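Local coordinates for protein KLLA0E08119p (Kluyveromyces lactis, PDB 3VA7) that is the urea carboxylase part of a longer enzyme and probably carboxylates urea with bicarbonate and ATP to allophanate, using biotin, at residues 782-792 and 809-820; 663-673 and 758-769. One frame throughout, in Å; residues are numbered along the deposited sequence.

Contact 1: residues 782-792 and 809-820; sequences VPLSYGVARQL and LELSDDKILPKY
Val782, Pro783 and Leu784 pack against Ile816 and Leu817 in a mostly apolar contact, where the end of strand 778-783 and the first turns of helix 786-802 are lined by the loop that returns toward strand 824-828. Ile816 straddles the strand end with its two branches. Its CG1 arm, anti to the carbonyl carbon (chi1 -62°), carries CD1 across Val782 at about a right angle, 3.4 Å from CG2 of Val782. The other branch, Ile816 CG2, lies 3.4 Å from Pro783 O. The same carbonyl receives a weak hydrogen bond from the next residue, Leu817 N to Pro783 O at 3.2 Å, while Leu817 CB rests beside the proline ring, CG lies by Ser785 N and CD2 touches Ser785 CB. An alanine in place of Ile816 would take away CD1 and CG2, and would probably leave a gap beside Val782 CG2 and Pro783 CD, letting the loop shift on the strand end. Where strand 778-783, of the sheet in the carboxyltransferase region, gives way to helix 786-802, Ser785 is the N-cap: its OG turns back over its own backbone (chi1 72°) and accepts a nearly straight bond from Val788 N at 3.0 Å. A water joins this N-cap to the loop, accepting from Ser785 N at 2.8 Å and donating to Lys815 O at 2.8 Å. Both methyls of Val788 approach that carbonyl, CG1 at 3.5 Å from Lys815 O. One turn on, Gln791 crosses the bent Lys815 chain at about a right angle; NE2 and NZ are both donors and do not bond. Leu792 swings its CD2 to 3.6 Å from Leu809 O, and its CD1 nears Leu811 CD1, a methyl also met by both ends of Leu784.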
loop_
_atom_site.group_PDB
_atom_site.type_symbol
_atom_site.label_atom_id
_atom_site.label_comp_id
_atom_site.label_asym_id
_atom_site.label_seq_id
_atom_site.Cartn_x
_atom_site.Cartn_y
_atom_site.Cartn_z
ATOM N N VAL A 782 -6.018 -15.182 -32.691
ATOM C CA VAL A 782 -5.604 -15.229 -34.066
ATOM C C VAL A 782 -4.059 -15.362 -34.032
ATOM O O VAL A 782 -3.369 -14.556 -33.384
ATOM C CB VAL A 782 -6.175 -13.930 -34.678
ATOM C CG1 VAL A 782 -5.143 -12.930 -34.923
ATOM C CG2 VAL A 782 -7.038 -14.228 -35.878
ATOM N N PRO A 783 -3.506 -16.431 -34.638
ATOM C CA PRO A 783 -2.043 -16.632 -34.585
ATOM C C PRO A 783 -1.261 -15.594 -35.380
ATOM O O PRO A 783 -1.677 -15.115 -36.450
ATOM C CB PRO A 783 -1.841 -18.016 -35.180
ATOM C CG PRO A 783 -3.027 -18.216 -36.023
ATOM C CD PRO A 783 -4.173 -17.412 -35.506
ATOM N N LEU A 784 -0.125 -15.235 -34.827
ATOM C CA LEU A 784 0.641 -14.121 -35.296
ATOM C C LEU A 784 2.110 -14.557 -35.083
ATOM O O LEU A 784 2.440 -15.227 -34.047
ATOM C CB LEU A 784 0.296 -12.915 -34.449
ATOM C CG LEU A 784 -0.461 -11.692 -34.958
ATOM C CD1 LEU A 784 -1.745 -12.043 -35.644
ATOM C CD2 LEU A 784 -0.646 -10.649 -33.827
ATOM N N SER A 785 2.939 -14.246 -36.099
ATOM C CA SER A 785 4.371 -14.483 -36.094
ATOM C C SER A 785 5.046 -13.461 -35.193
ATOM O O SER A 785 4.551 -12.325 -34.999
ATOM C CB SER A 785 4.943 -14.309 -37.500
ATOM O OG SER A 785 4.964 -12.922 -37.882
ATOM N N TYR A 786 6.215 -13.841 -34.683
ATOM C CA TYR A 786 7.012 -12.897 -33.925
ATOM C C TYR A 786 7.112 -11.532 -34.648
ATOM O O TYR A 786 6.924 -10.477 -34.027
ATOM C CB TYR A 786 8.382 -13.510 -33.624
ATOM C CG TYR A 786 9.332 -12.482 -33.070
ATOM C CD1 TYR A 786 9.227 -12.029 -31.713
ATOM C CD2 TYR A 786 10.322 -11.898 -33.910
ATOM C CE1 TYR A 786 10.107 -11.054 -31.203
ATOM C CE2 TYR A 786 11.180 -10.919 -33.398
ATOM C CZ TYR A 786 11.068 -10.509 -32.054
ATOM O OH TYR A 786 11.936 -9.530 -31.620
ATOM N N GLY A 787 7.391 -11.545 -35.964
ATOM C CA GLY A 787 7.673 -10.309 -36.707
ATOM C C GLY A 787 6.437 -9.422 -36.828
ATOM O O GLY A 787 6.461 -8.185 -36.619
ATOM N N VAL A 788 5.325 -10.044 -37.176
ATOM C CA VAL A 788 4.083 -9.276 -37.259
ATOM C C VAL A 788 3.793 -8.604 -35.906
ATOM O O VAL A 788 3.401 -7.457 -35.852
ATOM C CB VAL A 788 2.912 -10.154 -37.751
ATOM C CG1 VAL A 788 1.597 -9.454 -37.558
ATOM C CG2 VAL A 788 3.132 -10.464 -39.201
ATOM N N ALA A 789 4.045 -9.329 -34.836
ATOM C CA ALA A 789 3.807 -8.853 -33.511
ATOM C C ALA A 789 4.662 -7.619 -33.199
ATOM O O ALA A 789 4.192 -6.682 -32.566
ATOM C CB ALA A 789 4.081 -9.977 -32.551
ATOM N N ARG A 790 5.893 -7.582 -33.706
ATOM C CA ARG A 790 6.796 -6.403 -33.527
ATOM C C ARG A 790 6.327 -5.217 -34.325
ATOM O O ARG A 790 6.435 -4.064 -33.877
ATOM C CB ARG A 790 8.240 -6.756 -33.881
ATOM C CG ARG A 790 8.762 -7.939 -33.034
ATOM C CD ARG A 790 8.900 -7.461 -31.615
ATOM N NE ARG A 790 9.751 -6.278 -31.705
ATOM C CZ ARG A 790 9.862 -5.327 -30.795
ATOM N NH1 ARG A 790 9.148 -5.390 -29.657
ATOM N NH2 ARG A 790 10.686 -4.303 -31.055
ATOM N N GLN A 791 5.769 -5.512 -35.502
ATOM C CA GLN A 791 5.303 -4.471 -36.443
ATOM C C GLN A 791 4.199 -3.659 -35.789
ATOM O O GLN A 791 4.275 -2.414 -35.779
ATOM C CB GLN A 791 4.801 -5.086 -37.773
ATOM C CG GLN A 791 5.864 -5.298 -38.854
ATOM C CD GLN A 791 5.402 -6.250 -39.973
ATOM O OE1 GLN A 791 6.046 -7.265 -40.230
ATOM N NE2 GLN A 791 4.269 -5.938 -40.615
ATOM N N LEU A 792 3.192 -4.360 -35.248
ATOM C CA LEU A 792 2.087 -3.694 -34.581
ATOM C C LEU A 792 2.656 -2.807 -33.467
ATOM O O LEU A 792 2.352 -1.617 -33.360
ATOM C CB LEU A 792 1.129 -4.732 -34.023
ATOM C CG LEU A 792 0.344 -5.589 -35.018
ATOM C CD1 LEU A 792 -0.218 -6.877 -34.412
ATOM C CD2 LEU A 792 -0.791 -4.785 -35.608
ATOM N N LEU A 809 -0.699 0.645 -37.356
ATOM C CA LEU A 809 -1.048 -0.596 -37.987
ATOM C C LEU A 809 -1.928 -1.396 -37.068
ATOM O O LEU A 809 -1.749 -1.342 -35.872
ATOM C CB LEU A 809 0.209 -1.380 -38.242
ATOM C CG LEU A 809 0.740 -1.216 -39.639
ATOM C CD1 LEU A 809 2.217 -0.860 -39.530
ATOM C CD2 LEU A 809 0.508 -2.545 -40.359
ATOM N N GLU A 810 -2.868 -2.139 -37.643
ATOM C CA GLU A 810 -3.803 -2.940 -36.885
ATOM C C GLU A 810 -3.943 -4.263 -37.579
ATOM O O GLU A 810 -3.621 -4.385 -38.764
ATOM C CB GLU A 810 -5.174 -2.280 -36.760
ATOM C CG GLU A 810 -5.245 -1.148 -35.733
ATOM C CD GLU A 810 -6.684 -0.775 -35.358
ATOM O OE1 GLU A 810 -7.400 -0.230 -36.265
ATOM O OE2 GLU A 810 -7.072 -1.006 -34.161
ATOM N N LEU A 811 -4.393 -5.256 -36.821
ATOM C CA LEU A 811 -4.761 -6.562 -37.335
ATOM C C LEU A 811 -5.481 -6.462 -38.693
ATOM O O LEU A 811 -6.386 -5.616 -38.889
ATOM C CB LEU A 811 -5.667 -7.234 -36.298
ATOM C CG LEU A 811 -5.368 -8.676 -35.931
ATOM C CD1 LEU A 811 -3.907 -8.798 -35.580
ATOM C CD2 LEU A 811 -6.239 -9.189 -34.795
ATOM N N SER A 812 -5.053 -7.301 -39.633
ATOM C CA SER A 812 -5.747 -7.464 -40.919
ATOM C C SER A 812 -5.356 -8.819 -41.465
ATOM O O SER A 812 -4.284 -9.324 -41.116
ATOM C CB SER A 812 -5.398 -6.352 -41.915
ATOM O OG SER A 812 -4.020 -6.378 -42.235
ATOM N N ASP A 813 -6.210 -9.414 -42.298
ATOM C CA ASP A 813 -6.005 -10.810 -42.709
ATOM C C ASP A 813 -4.624 -11.189 -43.209
ATOM O O ASP A 813 -4.151 -12.278 -42.893
ATOM C CB ASP A 813 -7.076 -11.255 -43.687
ATOM C CG ASP A 813 -8.451 -11.094 -43.096
ATOM O OD1 ASP A 813 -8.662 -11.651 -41.990
ATOM O OD2 ASP A 813 -9.289 -10.366 -43.698
ATOM N N ASP A 814 -3.972 -10.290 -43.948
ATOM C CA ASP A 814 -2.632 -10.571 -44.477
ATOM C C ASP A 814 -1.537 -10.499 -43.405
ATOM O O ASP A 814 -0.365 -10.802 -43.664
ATOM C CB ASP A 814 -2.297 -9.660 -45.672
ATOM C CG ASP A 814 -2.560 -8.183 -45.384
ATOM O OD1 ASP A 814 -3.757 -7.766 -45.494
ATOM O OD2 ASP A 814 -1.567 -7.446 -45.077
ATOM N N LYS A 815 -1.917 -10.094 -42.194
ATOM C CA LYS A 815 -1.000 -10.123 -41.043
ATOM C C LYS A 815 -1.064 -11.486 -40.273
ATOM O O LYS A 815 -0.196 -11.789 -39.460
ATOM C CB LYS A 815 -1.239 -8.904 -40.112
ATOM C CG LYS A 815 -1.029 -7.508 -40.739
ATOM C CD LYS A 815 0.452 -7.031 -40.726
ATOM C CE LYS A 815 1.313 -7.468 -41.970
ATOM N NZ LYS A 815 1.724 -6.362 -42.918
ATOM N N ILE A 816 -2.070 -12.301 -40.552
ATOM C CA ILE A 816 -2.330 -13.476 -39.742
ATOM C C ILE A 816 -1.793 -14.765 -40.322
ATOM O O ILE A 816 -2.177 -15.117 -41.433
ATOM C CB ILE A 816 -3.840 -13.679 -39.532
ATOM C CG1 ILE A 816 -4.428 -12.489 -38.783
ATOM C CG2 ILE A 816 -4.120 -15.003 -38.827
ATOM C CD1 ILE A 816 -5.943 -12.515 -38.642
ATOM N N LEU A 817 -0.955 -15.479 -39.554
ATOM C CA LEU A 817 -0.572 -16.865 -39.856
ATOM C C LEU A 817 -1.756 -17.784 -40.273
ATOM O O LEU A 817 -2.839 -17.725 -39.678
ATOM C CB LEU A 817 0.203 -17.495 -38.686
ATOM C CG LEU A 817 1.651 -17.102 -38.284
ATOM C CD1 LEU A 817 2.141 -18.073 -37.198
ATOM C CD2 LEU A 817 2.702 -17.013 -39.466
ATOM N N PRO A 818 -1.557 -18.616 -41.319
ATOM C CA PRO A 818 -2.597 -19.540 -41.826
ATOM C C PRO A 818 -3.052 -20.564 -40.800
ATOM O O PRO A 818 -4.216 -20.961 -40.791
ATOM C CB PRO A 818 -1.898 -20.270 -43.003
ATOM C CG PRO A 818 -0.434 -19.831 -42.973
ATOM C CD PRO A 818 -0.424 -18.508 -42.259
ATOM N N LYS A 819 -2.122 -20.993 -39.952
ATOM C CA LYS A 819 -2.364 -22.018 -38.932
ATOM C C LYS A 819 -1.427 -21.778 -37.722
ATOM O O LYS A 819 -0.333 -21.250 -37.850
ATOM C CB LYS A 819 -2.093 -23.387 -39.551
ATOM C CG LYS A 819 -2.168 -24.564 -38.603
ATOM C CD LYS A 819 -2.112 -25.891 -39.361
ATOM C CE LYS A 819 -2.934 -26.988 -38.650
ATOM N NZ LYS A 819 -2.146 -27.772 -37.652
ATOM N N TYR A 820 -1.842 -22.183 -36.538
ATOM C CA TYR A 820 -0.956 -22.063 -35.379
ATOM C C TYR A 820 0.353 -22.745 -35.725
ATOM O O TYR A 820 0.369 -23.741 -36.451
ATOM C CB TYR A 820 -1.573 -22.709 -34.123
ATOM C CG TYR A 820 -1.862 -24.152 -34.307
ATOM C CD1 TYR A 820 -0.877 -25.110 -34.103
ATOM C CD2 TYR A 820 -3.138 -24.576 -34.679
ATOM C CE1 TYR A 820 -1.159 -26.504 -34.274
ATOM C CE2 TYR A 820 -3.443 -25.944 -34.856
ATOM C CZ TYR A 820 -2.449 -26.893 -34.647
ATOM O OH TYR A 820 -2.761 -28.215 -34.844
HETATM O O HOH W 1 1.971 -13.310 -38.592
#

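Contact 2: residues 663-673 and 758-769; sequences WKIGVTCGPHG and CQAVVAEAELWK. With NA (sodium ion), chain K.
Lys769 lies extended across strand 663-669, and its side chain slides past that of Ile665 in the opposite direction. Its CB lies 3.8 Å from Ile665 CD1, and its CG is 3.9 Å from Trp663 CE3, an oblique approach to the indole. CG also sits over one face of its own neighbour Trp768, so that the aliphatic part of the lysine lies by both tryptophans; Trp768 brings CH2 to the edge of the Trp663 ring, near its plane. Trp663 NE1 turns elsewhere, to Asp777. At the lysine tip, Lys769 NZ forms a salt bridge with Glu766 OE1 at 2.9 Å on the syn side. NZ adds a weak bond to Lys664 O. The bend of Glu766 at chi2 (-90°) brings OE1 to the backbone as well, where it meets Gly666 N on its anti side, though the modelled separation is too short to be taken literally; the lysine's salt bridge would probably help stabilise the buried carboxylate's charge. Farther along, the side chains interleave: Val762 lies against Ile665 CG2 and Val667 CG1, and Val667 CG2 meets Ala760 CB at 3.9 Å. Between them the backbones pair, Thr668 N to Val761 O at 2.9 Å and Val761 N to Thr668 O at 3.1 Å. Past a cis Gly670-Pro671 peptide, His672 N bonds to Cys758 O at 2.8 Å, while Pro671 CB lies over the centre of the imidazole. This is an antiparallel beta pair of the carboxyltransferase domain's seven-stranded sheet, whose exit turn presents Glu764 OE2 to a sodium ion, 2.7 Å away, shared with Asp845.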
loop_
_atom_site.group_PDB
_atom_site.type_symbol
_atom_site.label_atom_id
_atom_site.label_comp_id
_atom_site.label_asym_id
_atom_site.label_seq_id
_atom_site.Cartn_x
_atom_site.Cartn_y
_atom_site.Cartn_z
ATOM N N TRP A 663 -14.470 -9.766 -30.943
ATOM C CA TRP A 663 -13.119 -9.257 -31.143
ATOM C C TRP A 663 -12.206 -10.308 -31.649
ATOM O O TRP A 663 -12.339 -11.476 -31.253
ATOM C CB TRP A 663 -12.528 -8.887 -29.801
ATOM C CG TRP A 663 -13.201 -7.892 -28.960
ATOM C CD1 TRP A 663 -14.257 -8.098 -28.111
ATOM C CD2 TRP A 663 -12.796 -6.529 -28.807
ATOM N NE1 TRP A 663 -14.562 -6.892 -27.449
ATOM C CE2 TRP A 663 -13.670 -5.929 -27.857
ATOM C CE3 TRP A 663 -11.763 -5.762 -29.357
ATOM C CZ2 TRP A 663 -13.527 -4.615 -27.445
ATOM C CZ3 TRP A 663 -11.634 -4.423 -28.965
ATOM C CH2 TRP A 663 -12.505 -3.864 -28.013
ATOM N N LYS A 664 -11.246 -9.906 -32.493
ATOM C CA LYS A 664 -10.170 -10.853 -32.890
ATOM C C LYS A 664 -8.949 -10.368 -32.183
ATOM O O LYS A 664 -8.662 -9.154 -32.188
ATOM C CB LYS A 664 -9.896 -10.890 -34.394
ATOM C CG LYS A 664 -11.084 -11.289 -35.292
ATOM C CD LYS A 664 -11.713 -12.582 -34.901
ATOM C CE LYS A 664 -13.123 -12.700 -35.482
ATOM N NZ LYS A 664 -13.688 -14.062 -35.280
ATOM N N ILE A 665 -8.241 -11.302 -31.547
ATOM C CA ILE A 665 -7.130 -10.935 -30.699
ATOM C C ILE A 665 -5.885 -11.698 -31.073
ATOM O O ILE A 665 -5.849 -12.932 -30.947
ATOM C CB ILE A 665 -7.531 -11.085 -29.210
ATOM C CG1 ILE A 665 -8.719 -10.145 -28.922
ATOM C CG2 ILE A 665 -6.336 -10.800 -28.270
ATOM C CD1 ILE A 665 -8.945 -9.827 -27.507
ATOM N N GLY A 666 -4.865 -10.978 -31.543
ATOM C CA GLY A 666 -3.639 -11.617 -32.059
ATOM C C GLY A 666 -2.761 -12.159 -30.947
ATOM O O GLY A 666 -2.576 -11.496 -29.910
ATOM N N VAL A 667 -2.212 -13.351 -31.125
ATOM C CA VAL A 667 -1.356 -13.931 -30.114
ATOM C C VAL A 667 -0.184 -14.609 -30.805
ATOM O O VAL A 667 -0.287 -14.957 -31.976
ATOM C CB VAL A 667 -2.072 -15.062 -29.308
ATOM C CG1 VAL A 667 -3.350 -14.571 -28.584
ATOM C CG2 VAL A 667 -2.345 -16.286 -30.189
ATOM N N THR A 668 0.916 -14.819 -30.074
ATOM C CA THR A 668 1.981 -15.699 -30.509
ATOM C C THR A 668 1.728 -17.060 -29.884
ATOM O O THR A 668 1.433 -17.141 -28.709
ATOM C CB THR A 668 3.372 -15.157 -30.161
ATOM O OG1 THR A 668 3.549 -15.108 -28.748
ATOM C CG2 THR A 668 3.561 -13.755 -30.696
ATOM N N CYS A 669 1.793 -18.117 -30.682
ATOM C CA CYS A 669 1.644 -19.481 -30.204
ATOM C C CYS A 669 2.756 -19.807 -29.205
ATOM O O CYS A 669 3.882 -19.380 -29.411
ATOM C CB CYS A 669 1.715 -20.467 -31.385
ATOM S SG CYS A 669 0.608 -20.083 -32.760
ATOM N N GLY A 670 2.444 -20.563 -28.141
ATOM C CA GLY A 670 3.401 -20.869 -27.036
ATOM C C GLY A 670 3.167 -20.235 -25.659
ATOM O O GLY A 670 2.639 -19.145 -25.586
ATOM N N PRO A 671 3.681 -20.835 -24.574
ATOM C CA PRO A 671 4.696 -21.870 -24.596
ATOM C C PRO A 671 4.188 -23.248 -24.805
ATOM O O PRO A 671 4.885 -24.070 -25.406
ATOM C CB PRO A 671 5.328 -21.794 -23.217
ATOM C CG PRO A 671 4.570 -20.871 -22.457
ATOM C CD PRO A 671 3.744 -20.045 -23.343
ATOM N N HIS A 672 2.991 -23.542 -24.323
ATOM C CA HIS A 672 2.618 -24.955 -24.229
ATOM C C HIS A 672 1.609 -25.476 -25.277
ATOM O O HIS A 672 1.161 -26.598 -25.195
ATOM C CB HIS A 672 2.274 -25.318 -22.791
ATOM C CG HIS A 672 3.325 -24.906 -21.809
ATOM N ND1 HIS A 672 4.575 -25.481 -21.775
ATOM C CD2 HIS A 672 3.324 -23.956 -20.835
ATOM C CE1 HIS A 672 5.305 -24.906 -20.835
ATOM N NE2 HIS A 672 4.571 -23.973 -20.254
ATOM N N GLY A 673 1.317 -24.671 -26.304
ATOM C CA GLY A 673 0.422 -25.117 -27.412
ATOM C C GLY A 673 1.113 -26.172 -28.281
ATOM O O GLY A 673 1.267 -25.982 -29.484
ATOM N N CYS A 758 0.437 -22.646 -20.090
ATOM C CA CYS A 758 -0.100 -21.500 -20.853
ATOM C C CYS A 758 -0.083 -21.892 -22.329
ATOM O O CYS A 758 0.940 -22.420 -22.838
ATOM C CB CYS A 758 0.776 -20.274 -20.673
ATOM S SG CYS A 758 0.712 -19.486 -19.025
ATOM N N GLN A 759 -1.153 -21.606 -23.051
ATOM C CA GLN A 759 -1.302 -22.115 -24.397
ATOM C C GLN A 759 -0.627 -21.183 -25.389
ATOM O O GLN A 759 0.137 -21.628 -26.248
ATOM C CB GLN A 759 -2.799 -22.348 -24.696
ATOM C CG GLN A 759 -3.223 -22.304 -26.136
ATOM C CD GLN A 759 -2.805 -23.518 -26.952
ATOM O OE1 GLN A 759 -2.826 -24.652 -26.480
ATOM N NE2 GLN A 759 -2.430 -23.281 -28.185
ATOM N N ALA A 760 -0.892 -19.891 -25.260
ATOM C CA ALA A 760 -0.500 -18.867 -26.229
ATOM C C ALA A 760 -0.363 -17.587 -25.405
ATOM O O ALA A 760 -0.745 -17.606 -24.222
ATOM C CB ALA A 760 -1.568 -18.700 -27.285
ATOM N N VAL A 761 0.163 -16.503 -26.007
ATOM C CA VAL A 761 0.302 -15.222 -25.332
ATOM C C VAL A 761 -0.093 -14.054 -26.254
ATOM O O VAL A 761 0.488 -13.853 -27.340
ATOM C CB VAL A 761 1.764 -14.962 -24.871
ATOM C CG1 VAL A 761 1.839 -13.625 -24.142
ATOM C CG2 VAL A 761 2.344 -16.167 -24.015
ATOM N N VAL A 762 -1.074 -13.275 -25.799
ATOM C CA VAL A 762 -1.537 -12.118 -26.475
ATOM C C VAL A 762 -0.318 -11.242 -26.772
ATOM O O VAL A 762 0.605 -11.100 -25.892
ATOM C CB VAL A 762 -2.563 -11.377 -25.594
ATOM C CG1 VAL A 762 -2.940 -10.046 -26.231
ATOM C CG2 VAL A 762 -3.797 -12.264 -25.341
ATOM N N ALA A 763 -0.282 -10.655 -27.987
ATOM C CA ALA A 763 0.920 -9.930 -28.372
ATOM C C ALA A 763 0.956 -8.655 -27.597
ATOM O O ALA A 763 -0.057 -8.096 -27.331
ATOM C CB ALA A 763 0.994 -9.669 -29.872
ATOM N N GLU A 764 2.128 -8.201 -27.221
ATOM C CA GLU A 764 2.210 -7.018 -26.407
ATOM C C GLU A 764 1.167 -5.992 -26.837
ATOM O O GLU A 764 0.423 -5.457 -25.999
ATOM C CB GLU A 764 3.597 -6.413 -26.534
ATOM C CG GLU A 764 3.832 -5.198 -25.653
ATOM C CD GLU A 764 5.281 -4.764 -25.673
ATOM O OE1 GLU A 764 5.565 -3.673 -25.154
ATOM O OE2 GLU A 764 6.138 -5.512 -26.242
ATOM N N ALA A 765 1.129 -5.754 -28.150
ATOM C CA ALA A 765 0.448 -4.628 -28.771
ATOM C C ALA A 765 -1.002 -4.974 -28.970
ATOM O O ALA A 765 -1.793 -4.103 -29.370
ATOM C CB ALA A 765 1.080 -4.341 -30.131
ATOM N N GLU A 766 -1.334 -6.243 -28.754
ATOM C CA GLU A 766 -2.722 -6.677 -28.728
ATOM C C GLU A 766 -3.391 -6.658 -27.328
ATOM O O GLU A 766 -4.623 -6.710 -27.224
ATOM C CB GLU A 766 -2.887 -8.038 -29.405
ATOM C CG GLU A 766 -2.501 -7.982 -30.849
ATOM C CD GLU A 766 -3.684 -7.627 -31.708
ATOM O OE1 GLU A 766 -4.605 -8.467 -31.752
ATOM O OE2 GLU A 766 -3.706 -6.535 -32.303
ATOM N N LEU A 767 -2.587 -6.566 -26.271
ATOM C CA LEU A 767 -3.111 -6.560 -24.886
ATOM C C LEU A 767 -4.156 -5.474 -24.622
ATOM O O LEU A 767 -5.055 -5.708 -23.837
ATOM C CB LEU A 767 -1.970 -6.478 -23.855
ATOM C CG LEU A 767 -1.633 -7.863 -23.322
ATOM C CD1 LEU A 767 -0.439 -7.819 -22.365
ATOM C CD2 LEU A 767 -2.851 -8.420 -22.599
ATOM N N TRP A 768 -4.039 -4.307 -25.271
ATOM C CA TRP A 768 -5.020 -3.246 -25.110
ATOM C C TRP A 768 -6.424 -3.705 -25.395
ATOM O O TRP A 768 -7.332 -3.201 -24.808
ATOM C CB TRP A 768 -4.727 -2.050 -25.996
ATOM C CG TRP A 768 -5.288 -2.167 -27.425
ATOM C CD1 TRP A 768 -4.632 -2.655 -28.527
ATOM C CD2 TRP A 768 -6.603 -1.785 -27.877
ATOM N NE1 TRP A 768 -5.462 -2.608 -29.639
ATOM C CE2 TRP A 768 -6.668 -2.073 -29.274
ATOM C CE3 TRP A 768 -7.728 -1.232 -27.244
ATOM C CZ2 TRP A 768 -7.816 -1.810 -30.051
ATOM C CZ3 TRP A 768 -8.871 -0.992 -28.003
ATOM C CH2 TRP A 768 -8.902 -1.284 -29.405
ATOM N N LYS A 769 -6.597 -4.649 -26.305
ATOM C CA LYS A 769 -7.912 -5.191 -26.588
ATOM C C LYS A 769 -8.464 -5.834 -25.346
ATOM O O LYS A 769 -9.654 -5.622 -24.999
ATOM C CB LYS A 769 -7.899 -6.201 -27.750
ATOM C CG LYS A 769 -7.884 -5.544 -29.138
ATOM C CD LYS A 769 -7.608 -6.571 -30.242
ATOM C CE LYS A 769 -7.390 -5.829 -31.515
ATOM N NZ LYS A 769 -6.658 -6.621 -32.539
HETATM NA NA NA K . 7.410 -6.238 -28.533
HETATM O O HOH W 2 8.682 -4.232 -26.804
#

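In the fold
Contact 2 is the core member of the pair: nearly every residue that touches there is buried, a ladder of backbone bonds holds it, and a salt bridge within 758-769 sits beside it. Contact 1 lies nearer the surface and depends on apolar branches, one weak direct hydrogen bond and a bridging water. The two share one sheet, since strand 778-783 flanks strand 662-669; Val782 probably bonds through its N to Ile665 O and through its O to Val667 N. Leu811 of contact 1 packs by Lys769 of contact 2. Each also lends a residue to the sodium site, Arg790 from the helix in 782-792 and Glu764 from 758-769.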